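PDB 2OBP: putative DNA-binding protein, which probably binds DNA, though its target and biological role are not established. Local coordinates for residues D15-E20 against M50-R55. Residues are numbered along the deposited sequence; the frame is centred on the assembly and turned at random. Where two conformers were deposited one is given.
Sequences DPAIVE and MSVLRR
Asp-15 OD2 is gripped by both terminal nitrogens of Arg-55. Arg-55 NH1 lies 3.0 Å from Asp-15 OD2 and meets it nearly head-on along the C-O bond. Arg-55 NH2, 3.1 Å from Asp-15 OD2, is met by the syn lone pair of that oxygen. Both hydrogen bonds are bent, the one from NH2 more so (139°), as expected when one oxygen serves two donors. This is an end-on salt bridge in which OD2 sits at the guanidinium edge, close to its plane. The carboxylate is turned 31° from that plane. The other oxygen, Asp-15 OD1, caps helix 16-28, accepting from Ala-17 N at 2.9 Å from above the carboxylate plane. Asp-15 is therefore an N-cap whose second oxygen reaches a neighbouring helix. Its positive partner and the helix N-terminus would both favour the charged carboxylate.

Three helices followed by a two-stranded antiparallel hairpin, strands 66-70 and 76-80, and a last helix, 82-91, have the layout of a winged helix. Helix 50-62 follows helix 39-46 in a helix-turn-helix arrangement, so it is probably the recognition helix. The contact joins its first turns to the start of helix 16-28, and the short axes cross at -78°.

Arg-55 reaches across with its chain bent at both chi2 and chi3. Its NH1 also hydrogen-bonds Gln-59 OE1, one turn further along its own helix. Ile-18 crosses the arginine roughly at a right angle, with Ile-18 CG1 3.8 Å from Arg-55 NH1. Beside the salt bridge, Ala-17 CB meets Val-52 CG1 at 4.1 Å. The Ala-17 methyl also touches Val-56 and Leu-48.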
loop_
_atom_site.group_PDB
_atom_site.type_symbol
_atom_site.label_atom_id
_atom_site.label_comp_id
_atom_site.label_asym_id
_atom_site.label_seq_id
_atom_site.Cartn_x
_atom_site.Cartn_y
_atom_site.Cartn_z
ATOM N N ASP A 15 -10.437 -0.742 10.901
ATOM C CA ASP A 15 -10.077 -1.928 10.102
ATOM C C ASP A 15 -8.559 -2.103 10.154
ATOM O O ASP A 15 -7.808 -1.285 9.575
ATOM C CB ASP A 15 -10.545 -1.788 8.644
ATOM C CG ASP A 15 -10.257 -3.058 7.783
ATOM O OD1 ASP A 15 -9.449 -3.905 8.178
ATOM O OD2 ASP A 15 -10.860 -3.217 6.696
ATOM N N PRO A 16 -8.088 -3.169 10.824
ATOM C CA PRO A 16 -6.652 -3.338 11.017
ATOM C C PRO A 16 -5.922 -3.629 9.696
ATOM O O PRO A 16 -4.727 -3.356 9.568
ATOM C CB PRO A 16 -6.565 -4.498 11.998
ATOM C CG PRO A 16 -7.832 -5.283 11.763
ATOM C CD PRO A 16 -8.863 -4.260 11.463
ATOM N N ALA A 17 -6.628 -4.214 8.732
ATOM C CA ALA A 17 -6.020 -4.490 7.443
ATOM C C ALA A 17 -5.696 -3.225 6.662
ATOM O O ALA A 17 -4.646 -3.152 5.981
ATOM C CB ALA A 17 -6.895 -5.453 6.598
ATOM N N ILE A 18 -6.556 -2.216 6.739
ATOM C CA ILE A 18 -6.256 -0.963 6.058
ATOM C C ILE A 18 -5.049 -0.260 6.748
ATOM O O ILE A 18 -4.135 0.248 6.100
ATOM C CB ILE A 18 -7.482 -0.030 5.944
ATOM C CG1 ILE A 18 -8.602 -0.674 5.089
ATOM C CG2 ILE A 18 -7.012 1.296 5.335
ATOM C CD1 ILE A 18 -9.963 0.005 5.128
ATOM N N VAL A 19 -5.073 -0.227 8.072
ATOM C CA VAL A 19 -3.968 0.329 8.836
ATOM C C VAL A 19 -2.652 -0.376 8.509
ATOM O O VAL A 19 -1.652 0.281 8.286
ATOM C CB VAL A 19 -4.239 0.262 10.371
ATOM C CG1 VAL A 19 -2.979 0.687 11.141
ATOM C CG2 VAL A 19 -5.457 1.113 10.728
ATOM N N GLU A 20 -2.659 -1.702 8.460
ATOM C CA GLU A 20 -1.429 -2.448 8.255
ATOM C C GLU A 20 -0.825 -2.190 6.869
ATOM O O GLU A 20 0.395 -2.018 6.726
ATOM C CB GLU A 20 -1.630 -3.933 8.477
ATOM C CG GLU A 20 -0.313 -4.683 8.673
ATOM C CD GLU A 20 0.444 -4.285 9.938
ATOM O OE1 GLU A 20 -0.164 -3.694 10.862
ATOM O OE2 GLU A 20 1.660 -4.554 9.996
HETATM N N MSE A 50 -3.497 -12.423 -0.296
HETATM C CA MSE A 50 -3.558 -11.576 -1.474
HETATM C C MSE A 50 -4.966 -11.006 -1.745
HETATM O O MSE A 50 -5.111 -9.858 -2.193
HETATM C CB MSE A 50 -3.040 -12.372 -2.666
HETATM C CG MSE A 50 -3.043 -11.631 -3.953
HETATM SE SE MSE A 50 -2.129 -9.920 -3.958
HETATM C CE MSE A 50 -0.457 -10.331 -3.319
ATOM N N SER A 51 -6.013 -11.804 -1.504
ATOM C CA SER A 51 -7.371 -11.299 -1.769
ATOM C C SER A 51 -7.695 -10.090 -0.884
ATOM O O SER A 51 -8.331 -9.125 -1.334
ATOM C CB SER A 51 -8.419 -12.406 -1.565
ATOM O OG SER A 51 -8.316 -12.918 -0.261
ATOM N N VAL A 52 -7.282 -10.138 0.372
ATOM C CA VAL A 52 -7.514 -9.022 1.293
ATOM C C VAL A 52 -6.679 -7.800 0.898
ATOM O O VAL A 52 -7.164 -6.656 0.867
ATOM C CB VAL A 52 -7.242 -9.442 2.766
ATOM C CG1 VAL A 52 -7.526 -8.256 3.689
ATOM C CG2 VAL A 52 -8.097 -10.656 3.108
ATOM N N LEU A 53 -5.434 -8.041 0.516
ATOM C CA LEU A 53 -4.575 -6.933 0.082
ATOM C C LEU A 53 -5.217 -6.220 -1.101
ATOM O O LEU A 53 -5.241 -4.972 -1.142
ATOM C CB LEU A 53 -3.152 -7.386 -0.246
ATOM C CG LEU A 53 -2.255 -6.249 -0.819
ATOM C CD1 LEU A 53 -1.998 -5.105 0.201
ATOM C CD2 LEU A 53 -0.924 -6.803 -1.397
ATOM N N ARG A 54 -5.681 -6.982 -2.087
ATOM C CA ARG A 54 -6.297 -6.375 -3.280
ATOM C C ARG A 54 -7.515 -5.517 -2.952
ATOM O O ARG A 54 -7.700 -4.450 -3.530
ATOM C CB ARG A 54 -6.628 -7.425 -4.331
ATOM C CG ARG A 54 -5.365 -8.008 -5.016
ATOM C CD ARG A 54 -5.715 -8.836 -6.193
ATOM N NE ARG A 54 -4.566 -9.575 -6.752
ATOM C CZ ARG A 54 -3.748 -9.120 -7.708
ATOM N NH1 ARG A 54 -3.890 -7.902 -8.227
ATOM N NH2 ARG A 54 -2.766 -9.900 -8.150
ATOM N N ARG A 55 -8.315 -5.972 -1.981
ATOM C CA ARG A 55 -9.479 -5.235 -1.540
ATOM C C ARG A 55 -9.059 -3.899 -0.925
ATOM O O ARG A 55 -9.590 -2.840 -1.255
ATOM C CB ARG A 55 -10.262 -6.111 -0.523
ATOM C CG ARG A 55 -11.584 -5.537 -0.003
ATOM C CD ARG A 55 -11.406 -4.622 1.173
ATOM N NE ARG A 55 -11.017 -5.320 2.412
ATOM C CZ ARG A 55 -10.778 -4.742 3.591
ATOM N NH1 ARG A 55 -10.849 -3.442 3.752
ATOM N NH2 ARG A 55 -10.484 -5.504 4.642
#